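SAM dependent methyltransferase (Aquifex aeolicus, PDB 3DH0) binds S-adenosylmethionine in a Rossmann-like domain and probably uses it as methyl donor for a methyltransferase reaction. Local coordinates at residues 11-19 against 45-53. Residues are numbered along the deposited sequence; the frame is centred on the assembly and turned at random.
With SAM (S-adenosylmethionine), chain C.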
loop_
_atom_site.group_PDB
_atom_site.type_symbol
_atom_site.label_atom_id
_atom_site.label_comp_id
_atom_site.label_asym_id
_atom_site.label_seq_id
_atom_site.Cartn_x
_atom_site.Cartn_y
_atom_site.Cartn_z
ATOM N N LYS A 11 12.882 -13.588 -3.272
ATOM C CA LYS A 11 12.737 -13.530 -1.822
ATOM C C LYS A 11 11.271 -13.366 -1.437
ATOM O O LYS A 11 10.951 -13.168 -0.269
ATOM C CB LYS A 11 13.512 -12.337 -1.256
ATOM C CG LYS A 11 15.024 -12.452 -1.249
ATOM C CD LYS A 11 15.631 -11.184 -0.662
ATOM C CE LYS A 11 17.077 -11.390 -0.228
ATOM N NZ LYS A 11 17.945 -11.818 -1.350
ATOM N N ILE A 12 10.384 -13.451 -2.421
ATOM C CA ILE A 12 8.953 -13.260 -2.195
ATOM C C ILE A 12 8.313 -13.966 -0.999
ATOM O O ILE A 12 7.344 -13.465 -0.430
ATOM C CB ILE A 12 8.135 -13.630 -3.447
ATOM C CG1 ILE A 12 6.742 -13.011 -3.339
ATOM C CG2 ILE A 12 8.016 -15.146 -3.572
ATOM C CD1 ILE A 12 6.025 -12.919 -4.648
ATOM N N LYS A 13 8.843 -15.119 -0.616
ATOM C CA LYS A 13 8.286 -15.855 0.506
ATOM C C LYS A 13 8.437 -15.042 1.782
ATOM O O LYS A 13 7.752 -15.288 2.774
ATOM C CB LYS A 13 8.994 -17.199 0.651
ATOM C CG LYS A 13 8.064 -18.384 0.651
ATOM C CD LYS A 13 7.320 -18.500 -0.651
ATOM C CE LYS A 13 6.171 -19.488 -0.517
ATOM N NZ LYS A 13 5.211 -19.081 0.551
ATOM N N LYS A 14 9.349 -14.076 1.755
ATOM C CA LYS A 14 9.570 -13.214 2.904
ATOM C C LYS A 14 8.398 -12.251 3.029
ATOM O O LYS A 14 8.181 -11.647 4.076
ATOM C CB LYS A 14 10.863 -12.421 2.742
ATOM C CG LYS A 14 12.097 -13.042 3.360
ATOM C CD LYS A 14 13.275 -12.073 3.216
ATOM C CE LYS A 14 14.558 -12.588 3.882
ATOM N NZ LYS A 14 15.825 -11.914 3.400
ATOM N N LEU A 15 7.647 -12.102 1.947
ATOM C CA LEU A 15 6.496 -11.219 1.952
ATOM C C LEU A 15 5.225 -12.004 2.299
ATOM O O LEU A 15 4.233 -11.439 2.741
ATOM C CB LEU A 15 6.356 -10.558 0.584
ATOM C CG LEU A 15 7.555 -9.729 0.101
ATOM C CD1 LEU A 15 7.363 -9.326 -1.370
ATOM C CD2 LEU A 15 7.730 -8.507 1.002
ATOM N N ASP A 16 5.278 -13.317 2.122
ATOM C CA ASP A 16 4.141 -14.186 2.399
ATOM C C ASP A 16 4.406 -14.966 3.697
ATOM O O ASP A 16 4.239 -16.182 3.766
ATOM C CB ASP A 16 3.951 -15.142 1.206
ATOM C CG ASP A 16 2.537 -15.675 1.094
ATOM O OD1 ASP A 16 1.621 -15.039 1.652
ATOM O OD2 ASP A 16 2.338 -16.722 0.437
ATOM N N ASP A 17 4.816 -14.235 4.728
ATOM C CA ASP A 17 5.137 -14.815 6.029
ATOM C C ASP A 17 4.118 -14.397 7.094
ATOM O O ASP A 17 4.038 -13.222 7.465
ATOM C CB ASP A 17 6.537 -14.361 6.441
ATOM C CG ASP A 17 7.046 -15.063 7.678
ATOM O OD1 ASP A 17 8.191 -14.771 8.073
ATOM O OD2 ASP A 17 6.318 -15.902 8.254
ATOM N N PRO A 18 3.337 -15.363 7.616
ATOM C CA PRO A 18 2.337 -15.032 8.632
ATOM C C PRO A 18 2.907 -14.327 9.848
ATOM O O PRO A 18 2.160 -13.745 10.629
ATOM C CB PRO A 18 1.722 -16.386 8.969
ATOM C CG PRO A 18 2.807 -17.334 8.708
ATOM C CD PRO A 18 3.420 -16.821 7.430
ATOM N N SER A 19 4.226 -14.341 9.998
ATOM C CA SER A 19 4.856 -13.689 11.141
ATOM C C SER A 19 4.962 -12.175 10.984
ATOM O O SER A 19 5.448 -11.490 11.894
ATOM C CB SER A 19 6.247 -14.261 11.371
ATOM O OG SER A 19 7.096 -13.949 10.293
ATOM N N GLY A 45 2.173 -1.606 -3.691
ATOM C CA GLY A 45 3.141 -2.677 -3.875
ATOM C C GLY A 45 2.535 -3.962 -3.352
ATOM O O GLY A 45 2.910 -4.450 -2.285
ATOM N N THR A 46 1.595 -4.518 -4.103
ATOM C CA THR A 46 0.912 -5.716 -3.660
ATOM C C THR A 46 1.843 -6.883 -3.330
ATOM O O THR A 46 1.537 -7.693 -2.461
ATOM C CB THR A 46 -0.138 -6.147 -4.682
ATOM O OG1 THR A 46 -1.144 -6.911 -4.018
ATOM C CG2 THR A 46 0.484 -6.992 -5.772
ATOM N N GLY A 47 2.976 -6.960 -4.017
ATOM C CA GLY A 47 3.937 -8.019 -3.764
ATOM C C GLY A 47 3.390 -9.433 -3.800
ATOM O O GLY A 47 2.966 -9.922 -4.841
ATOM N N ALA A 48 3.413 -10.104 -2.655
ATOM C CA ALA A 48 2.903 -11.463 -2.566
ATOM C C ALA A 48 1.380 -11.464 -2.368
ATOM O O ALA A 48 0.730 -12.488 -2.508
ATOM C CB ALA A 48 3.590 -12.194 -1.412
ATOM N N GLY A 49 0.829 -10.298 -2.048
ATOM C CA GLY A 49 -0.597 -10.174 -1.820
ATOM C C GLY A 49 -0.926 -10.524 -0.386
ATOM O O GLY A 49 -2.034 -10.966 -0.087
ATOM N N PHE A 50 0.049 -10.319 0.499
ATOM C CA PHE A 50 -0.086 -10.631 1.915
ATOM C C PHE A 50 -1.276 -9.970 2.586
ATOM O O PHE A 50 -2.106 -10.652 3.168
ATOM C CB PHE A 50 1.189 -10.255 2.665
ATOM C CG PHE A 50 1.153 -10.616 4.116
ATOM C CD1 PHE A 50 1.163 -11.952 4.512
ATOM C CD2 PHE A 50 1.064 -9.628 5.092
ATOM C CE1 PHE A 50 1.083 -12.301 5.865
ATOM C CE2 PHE A 50 0.983 -9.963 6.451
ATOM C CZ PHE A 50 0.992 -11.303 6.837
ATOM N N TYR A 51 -1.361 -8.648 2.513
ATOM C CA TYR A 51 -2.474 -7.924 3.117
ATOM C C TYR A 51 -3.784 -7.973 2.321
ATOM O O TYR A 51 -4.791 -7.440 2.756
ATOM C CB TYR A 51 -2.079 -6.469 3.347
ATOM C CG TYR A 51 -0.986 -6.302 4.365
ATOM C CD1 TYR A 51 -1.206 -6.608 5.704
ATOM C CD2 TYR A 51 0.276 -5.863 3.995
ATOM C CE1 TYR A 51 -0.192 -6.484 6.644
ATOM C CE2 TYR A 51 1.300 -5.738 4.939
ATOM C CZ TYR A 51 1.052 -6.051 6.252
ATOM O OH TYR A 51 2.038 -5.949 7.185
ATOM N N LEU A 52 -3.776 -8.628 1.168
ATOM C CA LEU A 52 -4.973 -8.709 0.336
ATOM C C LEU A 52 -6.186 -9.361 1.003
ATOM O O LEU A 52 -7.318 -8.906 0.832
ATOM C CB LEU A 52 -4.648 -9.407 -0.997
ATOM C CG LEU A 52 -3.918 -8.548 -2.054
ATOM C CD1 LEU A 52 -3.712 -9.339 -3.347
ATOM C CD2 LEU A 52 -4.722 -7.289 -2.333
ATOM N N PRO A 53 -5.975 -10.447 1.755
ATOM C CA PRO A 53 -7.133 -11.070 2.406
ATOM C C PRO A 53 -7.848 -10.079 3.327
ATOM O O PRO A 53 -9.050 -10.174 3.561
ATOM C CB PRO A 53 -6.500 -12.218 3.187
ATOM C CG PRO A 53 -5.382 -12.630 2.289
ATOM C CD PRO A 53 -4.784 -11.310 1.867
HETATM N N SAM C . 3.270 -4.611 0.516
HETATM C CA SAM C . 3.687 -6.040 0.385
HETATM C C SAM C . 3.282 -6.825 1.611
HETATM O O SAM C . 2.701 -6.235 2.523
HETATM O OXT SAM C . 3.585 -8.063 1.596
HETATM C CB SAM C . 5.199 -6.121 0.201
HETATM C CG SAM C . 5.622 -5.103 -0.778
HETATM S SD SAM C . 7.371 -4.922 -1.225
HETATM C CE SAM C . 8.086 -4.224 0.265
HETATM C "C5'" SAM C . 7.267 -3.615 -2.355
HETATM C "C4'" SAM C . 6.704 -3.965 -3.717
HETATM O "O4'" SAM C . 6.656 -2.724 -4.411
HETATM C "C3'" SAM C . 7.675 -4.792 -4.583
HETATM O "O3'" SAM C . 7.038 -6.095 -4.717
HETATM C "C2'" SAM C . 7.703 -4.122 -5.943
HETATM O "O2'" SAM C . 7.608 -4.919 -7.104
HETATM C "C1'" SAM C . 6.632 -3.004 -5.749
HETATM N N9 SAM C . 6.859 -1.737 -6.419
HETATM C C8 SAM C . 8.000 -0.967 -6.519
HETATM N N7 SAM C . 7.822 0.128 -7.189
HETATM C C5 SAM C . 6.479 0.089 -7.563
HETATM C C6 SAM C . 5.656 0.987 -8.301
HETATM N N6 SAM C . 6.136 2.142 -8.809
HETATM N N1 SAM C . 4.323 0.648 -8.499
HETATM C C2 SAM C . 3.884 -0.521 -7.974
HETATM N N3 SAM C . 4.572 -1.424 -7.268
HETATM C C4 SAM C . 5.872 -1.057 -7.094
#
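Leu15 and Ile12 settle on the turn at Gly47 and Ala48, which follows directly on Gly45, whose carbonyl O accepts a hydrogen bond from the SAM amino N at 2.8 Å. The Thr46 carbonyl then closes a type II' turn by taking the Gly49 N-H, and at Gly47, with CD1 of Leu15 loosely against its CA, a side chain would be crowded by that methyl and by CB of SAM. Ala48 carries the apolar part of the contact: its CB meets CG1 of Ile12 and CB of Leu15, each at 3.8 Å, while CB of Asp16 closes in beside them. The Asp16 carboxylate turns elsewhere, to Lys81 and the hydroxyl of Tyr77. Gly45, Gly47 and Gly49 form the GxGxG signature (motif I) of class I methyltransferases, linking strand 40-43 to helix 52-59; here residues 11-19 lie over it, and CD2 of Leu15 packs on CB of SAM at 3.6 Å. Phe50 sends CG anti to its backbone N (chi1 -177°), which carries the ring alongside the 11-19 backbone: CB lies 3.3 Å from Leu15 O, CE1 3.5 Å from Asp17 O, and Pro18 CA sits at the ring edge. Phe50 CD2 stands 3.6 Å above the centre of the Tyr51 ring, which also meets Phe24; an alanine here would probably leave the CD2 edge of Phe50, and the ring of Phe24, without the aromatic surface they meet.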